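Local coordinates for glycerophosphoryl diester phosphodiesterase (PDB 3KS6), which belongs to the glycerophosphoryl diester phosphodiesterase family, has a TIM-barrel fold and carries a bound magnesium ion, at residues G112-I123 with L141-T152. Numbering follows the deposited sequence.
Sequences GLPYEGFVALVI and LLASMDELWKAT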
ATOM      1  N   GLY A 112       6.766  -4.968  16.378  1.00 27.01           N
ATOM      2  CA  GLY A 112       6.990  -5.704  15.135  1.00 27.34           C
ATOM      3  C   GLY A 112       6.138  -6.947  14.978  1.00 23.07           C
ATOM      4  O   GLY A 112       6.259  -7.671  13.988  1.00 22.03           O
ATOM      5  N   LEU A 113       5.245  -7.195  15.928  1.00 22.15           N
ATOM      6  CA  LEU A 113       4.376  -8.351  15.844  1.00 22.34           C
ATOM      7  C   LEU A 113       3.022  -8.004  15.219  1.00 21.74           C
ATOM      8  O   LEU A 113       2.514  -6.900  15.406  1.00 22.03           O
ATOM      9  CB  LEU A 113       4.129  -8.992  17.206  1.00 26.14           C
ATOM     10  CG  LEU A 113       5.363  -9.509  17.930  1.00 30.12           C
ATOM     11  CD1 LEU A 113       4.897 -10.056  19.287  1.00 29.91           C
ATOM     12  CD2 LEU A 113       6.085 -10.569  17.102  1.00 34.18           C
ATOM     13  N   PRO A 114       2.426  -8.966  14.500  1.00 21.93           N
ATOM     14  CA  PRO A 114       1.094  -8.696  13.983  1.00 22.79           C
ATOM     15  C   PRO A 114       0.078  -8.422  15.089  1.00 22.46           C
ATOM     16  O   PRO A 114       0.186  -8.986  16.190  1.00 23.30           O
ATOM     17  CB  PRO A 114       0.712  -9.967  13.242  1.00 26.28           C
ATOM     18  CG  PRO A 114       1.922 -10.817  13.176  1.00 24.71           C
ATOM     19  CD  PRO A 114       2.947 -10.281  14.100  1.00 25.64           C
ATOM     20  N   TYR A 115      -0.880  -7.541  14.805  1.00 21.00           N
ATOM     21  CA  TYR A 115      -1.952  -7.287  15.746  1.00 22.52           C
ATOM     22  C   TYR A 115      -2.926  -8.481  15.720  1.00 23.91           C
ATOM     23  O   TYR A 115      -3.495  -8.843  14.683  1.00 20.96           O
ATOM     24  CB  TYR A 115      -2.747  -6.038  15.393  1.00 21.67           C
ATOM     25  CG  TYR A 115      -2.035  -4.690  15.350  1.00 18.10           C
ATOM     26  CD1 TYR A 115      -1.693  -4.016  16.522  1.00 22.28           C
ATOM     27  CD2 TYR A 115      -1.783  -4.043  14.125  1.00 20.81           C
ATOM     28  CE1 TYR A 115      -1.081  -2.750  16.486  1.00 25.39           C
ATOM     29  CE2 TYR A 115      -1.187  -2.797  14.078  1.00 23.54           C
ATOM     30  CZ  TYR A 115      -0.847  -2.135  15.258  1.00 18.15           C
ATOM     31  OH  TYR A 115      -0.295  -0.871  15.222  1.00 17.64           O
ATOM     32  N   GLU A 116      -3.128  -9.094  16.878  0.50 23.88           N
ATOM     33  CA  GLU A 116      -3.996 -10.259  16.963  0.50 23.69           C
ATOM     34  C   GLU A 116      -5.421  -9.899  16.566  0.50 24.12           C
ATOM     35  O   GLU A 116      -5.976  -8.915  17.039  0.50 22.48           O
ATOM     36  CB  GLU A 116      -3.965 -10.873  18.379  0.50 25.17           C
ATOM     37  CG  GLU A 116      -4.890 -12.089  18.591  0.50 30.32           C
ATOM     38  CD  GLU A 116      -6.336 -11.731  18.941  0.50 32.91           C
ATOM     39  OE1 GLU A 116      -6.558 -10.886  19.832  0.50 38.69           O
ATOM     40  OE2 GLU A 116      -7.257 -12.336  18.347  0.50 37.72           O
ATOM     41  N   GLY A 117      -6.012 -10.728  15.708  1.00 25.69           N
ATOM     42  CA  GLY A 117      -7.401 -10.547  15.237  1.00 26.70           C
ATOM     43  C   GLY A 117      -7.698  -9.406  14.279  1.00 25.28           C
ATOM     44  O   GLY A 117      -8.845  -9.212  13.877  1.00 23.29           O
ATOM     45  N   PHE A 118      -6.672  -8.680  13.859  1.00 22.36           N
ATOM     46  CA  PHE A 118      -6.872  -7.483  13.094  1.00 21.30           C
ATOM     47  C   PHE A 118      -7.252  -7.757  11.642  1.00 18.27           C
ATOM     48  O   PHE A 118      -8.040  -7.022  11.083  1.00 21.63           O
ATOM     49  CB  PHE A 118      -5.628  -6.599  13.183  1.00 21.88           C
ATOM     50  CG  PHE A 118      -5.807  -5.218  12.595  1.00 22.74           C
ATOM     51  CD1 PHE A 118      -6.830  -4.369  13.048  1.00 22.98           C
ATOM     52  CD2 PHE A 118      -4.925  -4.740  11.614  1.00 26.02           C
ATOM     53  CE1 PHE A 118      -6.981  -3.099  12.498  1.00 23.03           C
ATOM     54  CE2 PHE A 118      -5.074  -3.479  11.089  1.00 22.15           C
ATOM     55  CZ  PHE A 118      -6.088  -2.668  11.524  1.00 22.18           C
ATOM     56  N   VAL A 119      -6.674  -8.788  11.029  1.00 18.72           N
ATOM     57  CA  VAL A 119      -7.041  -9.114   9.666  1.00 19.65           C
ATOM     58  C   VAL A 119      -8.564  -9.349   9.596  1.00 20.68           C
ATOM     59  O   VAL A 119      -9.246  -8.792   8.738  1.00 16.82           O
ATOM     60  CB  VAL A 119      -6.227 -10.327   9.139  1.00 20.10           C
ATOM     61  CG1 VAL A 119      -6.925 -10.961   7.911  1.00 21.22           C
ATOM     62  CG2 VAL A 119      -4.761  -9.882   8.888  1.00 17.80           C
ATOM     63  N   ALA A 120      -9.109 -10.078  10.578  1.00 20.82           N
ATOM     64  CA  ALA A 120     -10.567 -10.301  10.642  1.00 21.03           C
ATOM     65  C   ALA A 120     -11.345  -8.976  10.745  1.00 20.23           C
ATOM     66  O   ALA A 120     -12.359  -8.795  10.057  1.00 22.00           O
ATOM     67  CB  ALA A 120     -10.930 -11.239  11.820  1.00 22.93           C
ATOM     68  N   LEU A 121     -10.880  -8.065  11.606  1.00 19.18           N
ATOM     69  CA  LEU A 121     -11.515  -6.744  11.776  1.00 22.42           C
ATOM     70  C   LEU A 121     -11.516  -5.932  10.489  1.00 21.17           C
ATOM     71  O   LEU A 121     -12.489  -5.225  10.156  1.00 19.76           O
ATOM     72  CB  LEU A 121     -10.750  -5.876  12.776  1.00 24.35           C
ATOM     73  CG  LEU A 121     -11.187  -5.466  14.165  1.00 38.42           C
ATOM     74  CD1 LEU A 121     -10.970  -6.654  15.125  1.00 46.25           C
ATOM     75  CD2 LEU A 121     -10.339  -4.183  14.567  1.00 31.77           C
ATOM     76  N   VAL A 122     -10.372  -5.950   9.823  1.00 20.84           N
ATOM     77  CA  VAL A 122     -10.238  -5.187   8.584  1.00 19.51           C
ATOM     78  C   VAL A 122     -11.179  -5.734   7.503  1.00 18.11           C
ATOM     79  O   VAL A 122     -11.884  -4.959   6.843  1.00 18.65           O
ATOM     80  CB  VAL A 122      -8.753  -5.111   8.082  1.00 19.90           C
ATOM     81  CG1 VAL A 122      -8.711  -4.536   6.620  1.00 19.22           C
ATOM     82  CG2 VAL A 122      -7.859  -4.306   9.051  1.00 17.30           C
ATOM     83  N   ILE A 123     -11.188  -7.048   7.323  1.00 20.61           N
ATOM     84  CA  ILE A 123     -12.040  -7.688   6.312  1.00 19.76           C
ATOM     85  C   ILE A 123     -13.522  -7.360   6.621  1.00 21.34           C
ATOM     86  O   ILE A 123     -14.273  -6.977   5.745  1.00 21.13           O
ATOM     87  CB  ILE A 123     -11.789  -9.211   6.225  1.00 20.10           C
ATOM     88  CG1 ILE A 123     -10.408  -9.490   5.606  1.00 19.34           C
ATOM     89  CG2 ILE A 123     -12.909  -9.904   5.424  1.00 22.20           C
ATOM     90  CD1 ILE A 123      -9.943 -10.901   5.790  1.00 18.18           C
ATOM     91  N   LEU A 141       4.890  -8.862   6.208  1.00 17.51           N
ATOM     92  CA  LEU A 141       4.918  -9.976   7.150  1.00 17.19           C
ATOM     93  C   LEU A 141       4.244 -11.224   6.613  1.00 17.00           C
ATOM     94  O   LEU A 141       3.053 -11.239   6.300  1.00 14.94           O
ATOM     95  CB  LEU A 141       4.304  -9.604   8.491  1.00 19.82           C
ATOM     96  CG  LEU A 141       5.184  -8.885   9.527  1.00 21.50           C
ATOM     97  CD1 LEU A 141       5.677  -7.578   8.993  1.00 20.96           C
ATOM     98  CD2 LEU A 141       4.458  -8.643  10.860  1.00 19.38           C
ATOM     99  N   LEU A 142       5.015 -12.294   6.518  1.00 14.78           N
ATOM    100  CA  LEU A 142       4.483 -13.579   6.084  1.00 14.21           C
ATOM    101  C   LEU A 142       3.408 -14.110   7.027  1.00 17.40           C
ATOM    102  O   LEU A 142       2.477 -14.787   6.583  1.00 17.54           O
ATOM    103  CB  LEU A 142       5.580 -14.639   5.946  1.00 16.32           C
ATOM    104  CG  LEU A 142       6.445 -14.549   4.716  1.00 16.93           C
ATOM    105  CD1 LEU A 142       7.444 -15.744   4.773  1.00 17.31           C
ATOM    106  CD2 LEU A 142       5.612 -14.569   3.431  1.00 18.27           C
ATOM    107  N   ALA A 143       3.517 -13.834   8.321  1.00 19.01           N
ATOM    108  CA  ALA A 143       2.465 -14.260   9.248  1.00 18.23           C
ATOM    109  C   ALA A 143       1.138 -13.678   8.814  1.00 21.02           C
ATOM    110  O   ALA A 143       0.116 -14.348   8.872  1.00 19.23           O
ATOM    111  CB  ALA A 143       2.768 -13.787  10.723  1.00 18.00           C
ATOM    112  N   SER A 144       1.174 -12.397   8.433  1.00 20.12           N
ATOM    113  CA  SER A 144      -0.013 -11.679   7.995  1.00 19.76           C
ATOM    114  C   SER A 144      -0.460 -12.170   6.605  1.00 18.14           C
ATOM    115  O   SER A 144      -1.646 -12.243   6.340  1.00 17.83           O
ATOM    116  CB  SER A 144       0.221 -10.160   8.011  1.00 20.68           C
ATOM    117  OG  SER A 144       0.523  -9.689   9.314  1.00 22.74           O
HETATM  118  N   MSE A 145       0.480 -12.546   5.751  0.50 18.45           N
HETATM  119  CA  MSE A 145       0.127 -13.124   4.454  0.50 17.49           C
HETATM  120  C   MSE A 145      -0.591 -14.457   4.648  0.50 18.35           C
HETATM  121  O   MSE A 145      -1.542 -14.789   3.930  0.50 16.36           O
HETATM  122  CB  MSE A 145       1.384 -13.336   3.618  0.50 17.32           C
HETATM  123  CG  MSE A 145       2.155 -12.055   3.303  0.50 13.99           C
HETATM  124 SE   MSE A 145       1.181 -10.786   2.178  0.38 13.08          SE
HETATM  125  CE  MSE A 145      -0.059 -10.035   3.233  0.50 21.34           C
ATOM    126  N   ASP A 146      -0.115 -15.233   5.616  1.00 19.39           N
ATOM    127  CA  ASP A 146      -0.750 -16.504   5.942  1.00 18.46           C
ATOM    128  C   ASP A 146      -2.166 -16.317   6.471  1.00 17.67           C
ATOM    129  O   ASP A 146      -3.076 -17.061   6.122  1.00 19.97           O
ATOM    130  CB  ASP A 146       0.134 -17.328   6.914  1.00 15.92           C
ATOM    131  CG  ASP A 146       1.397 -17.847   6.260  1.00 20.37           C
ATOM    132  OD1 ASP A 146       1.550 -17.687   5.020  1.00 18.89           O
ATOM    133  OD2 ASP A 146       2.250 -18.438   6.985  1.00 20.21           O
ATOM    134  N   GLU A 147      -2.359 -15.320   7.311  1.00 19.75           N
ATOM    135  CA  GLU A 147      -3.705 -14.997   7.804  1.00 19.77           C
ATOM    136  C   GLU A 147      -4.674 -14.593   6.728  1.00 21.99           C
ATOM    137  O   GLU A 147      -5.839 -15.051   6.689  1.00 22.97           O
ATOM    138  CB  GLU A 147      -3.642 -13.874   8.810  1.00 20.76           C
ATOM    139  CG  GLU A 147      -3.472 -14.347  10.198  1.00 30.14           C
ATOM    140  CD  GLU A 147      -3.758 -13.237  11.200  1.00 34.24           C
ATOM    141  OE1 GLU A 147      -2.976 -12.281  11.256  1.00 37.45           O
ATOM    142  OE2 GLU A 147      -4.770 -13.330  11.915  1.00 49.62           O
ATOM    143  N   LEU A 148      -4.199 -13.728   5.841  1.00 21.70           N
ATOM    144  CA  LEU A 148      -5.015 -13.302   4.707  1.00 20.21           C
ATOM    145  C   LEU A 148      -5.380 -14.481   3.808  1.00 20.11           C
ATOM    146  O   LEU A 148      -6.505 -14.577   3.320  1.00 22.56           O
ATOM    147  CB  LEU A 148      -4.291 -12.211   3.932  1.00 21.57           C
ATOM    148  CG  LEU A 148      -4.153 -10.842   4.578  1.00 22.68           C
ATOM    149  CD1 LEU A 148      -3.091 -10.024   3.832  1.00 20.21           C
ATOM    150  CD2 LEU A 148      -5.493 -10.081   4.576  1.00 21.07           C
ATOM    151  N   TRP A 149      -4.442 -15.391   3.587  1.00 20.69           N
ATOM    152  CA  TRP A 149      -4.695 -16.546   2.721  1.00 21.16           C
ATOM    153  C   TRP A 149      -5.897 -17.356   3.247  1.00 23.19           C
ATOM    154  O   TRP A 149      -6.738 -17.823   2.484  1.00 21.27           O
ATOM    155  CB  TRP A 149      -3.447 -17.408   2.633  1.00 24.63           C
ATOM    156  CG  TRP A 149      -3.621 -18.685   1.904  1.00 26.70           C
ATOM    157  CD1 TRP A 149      -3.658 -18.889   0.548  1.00 33.00           C
ATOM    158  CD2 TRP A 149      -3.818 -19.953   2.509  1.00 38.05           C
ATOM    159  NE1 TRP A 149      -3.854 -20.212   0.282  1.00 29.45           N
ATOM    160  CE2 TRP A 149      -3.963 -20.890   1.472  1.00 38.44           C
ATOM    161  CE3 TRP A 149      -3.904 -20.387   3.846  1.00 39.92           C
ATOM    162  CZ2 TRP A 149      -4.174 -22.256   1.728  1.00 44.75           C
ATOM    163  CZ3 TRP A 149      -4.109 -21.742   4.108  1.00 40.17           C
ATOM    164  CH2 TRP A 149      -4.243 -22.661   3.050  1.00 40.51           C
ATOM    165  N   LYS A 150      -5.998 -17.479   4.552  1.00 22.98           N
ATOM    166  CA  LYS A 150      -7.084 -18.250   5.144  1.00 28.68           C
ATOM    167  C   LYS A 150      -8.376 -17.470   5.156  1.00 27.90           C
ATOM    168  O   LYS A 150      -9.448 -18.058   5.041  1.00 29.02           O
ATOM    169  CB  LYS A 150      -6.748 -18.641   6.590  1.00 29.93           C
ATOM    170  CG  LYS A 150      -5.607 -19.650   6.757  1.00 36.97           C
ATOM    171  CD  LYS A 150      -5.624 -20.264   8.173  1.00 40.31           C
ATOM    172  CE  LYS A 150      -4.765 -21.550   8.263  1.00 49.61           C
ATOM    173  NZ  LYS A 150      -5.334 -22.711   7.479  1.00 60.18           N
ATOM    174  N   ALA A 151      -8.270 -16.150   5.321  1.00 26.54           N
ATOM    175  CA  ALA A 151      -9.419 -15.274   5.536  1.00 26.25           C
ATOM    176  C   ALA A 151     -10.119 -14.710   4.306  1.00 27.63           C
ATOM    177  O   ALA A 151     -11.284 -14.318   4.401  1.00 27.56           O
ATOM    178  CB  ALA A 151      -9.004 -14.097   6.418  1.00 26.65           C
ATOM    179  N   THR A 152      -9.428 -14.584   3.180  1.00 24.85           N
ATOM    180  CA  THR A 152     -10.021 -13.908   2.028  1.00 25.57           C
ATOM    181  C   THR A 152      -9.508 -14.493   0.747  1.00 26.35           C
ATOM    182  O   THR A 152      -8.394 -15.019   0.703  1.00 25.97           O
ATOM    183  CB  THR A 152      -9.765 -12.360   2.057  1.00 26.97           C
ATOM    184  OG1 THR A 152     -10.493 -11.732   0.998  1.00 24.49           O
ATOM    185  CG2 THR A 152      -8.273 -11.992   1.919  1.00 23.00           C
TER
HETATM  186  O   HOH W   1      -4.374 -10.400  12.410  1.00 35.05           O
HETATM  187  O   HOH W   2      -4.538 -12.962  14.624  1.00 27.94           O
HETATM  188  O   HOH W   3      -7.552 -12.057  12.176  1.00 26.23           O
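Val119 meets Leu148 and Ile123 meets Ala151 where helices 118-123 and 142-151 run side by side in the same general direction, their axes 10.1 Å apart at closest and crossing at -49°. CA atoms of Val119 and Leu148 lie 6.8 Å apart. Val119 divides its two methyls: CG1, anti to its own backbone N (chi1 161°), rests 3.7 Å from CD2 of Leu148 and also meets CB of Ala151, while CG2 lies along the Glu147 side chain, 3.8 Å from OE1 and 4.1 Å from CB. One turn on, CD1 of Ile123 presses on CB of Ala151 at 3.4 Å, tighter than usual for two carbons. Before the first helix, CD of Pro114 lies 3.9 Å from CD2 of Leu141, its CG meets CB of Ala143 and its CB meets OG of Ser144.

The polar link is carried by water. With its chain extended beyond CG, Glu147 reaches the first turn of helix 118-123, where its OE1 accepts from a water 2.6 Å away that also donates to Tyr115 O and accepts from Val119 N. OE2 takes two further waters, which accept from Gly117 N and Ala120 N, so the waters satisfy the amides of the helix start and the carboxylate holds the waters; the positive end of the helix dipole probably favours its negative charge.

Leu148 also touches Phe137 of strand 135-139. The first helix is the connection of the beta-alpha-beta crossover from strand 101-106 to strand 135-139, and the second follows that strand: two successive outer helices of a TIM barrel.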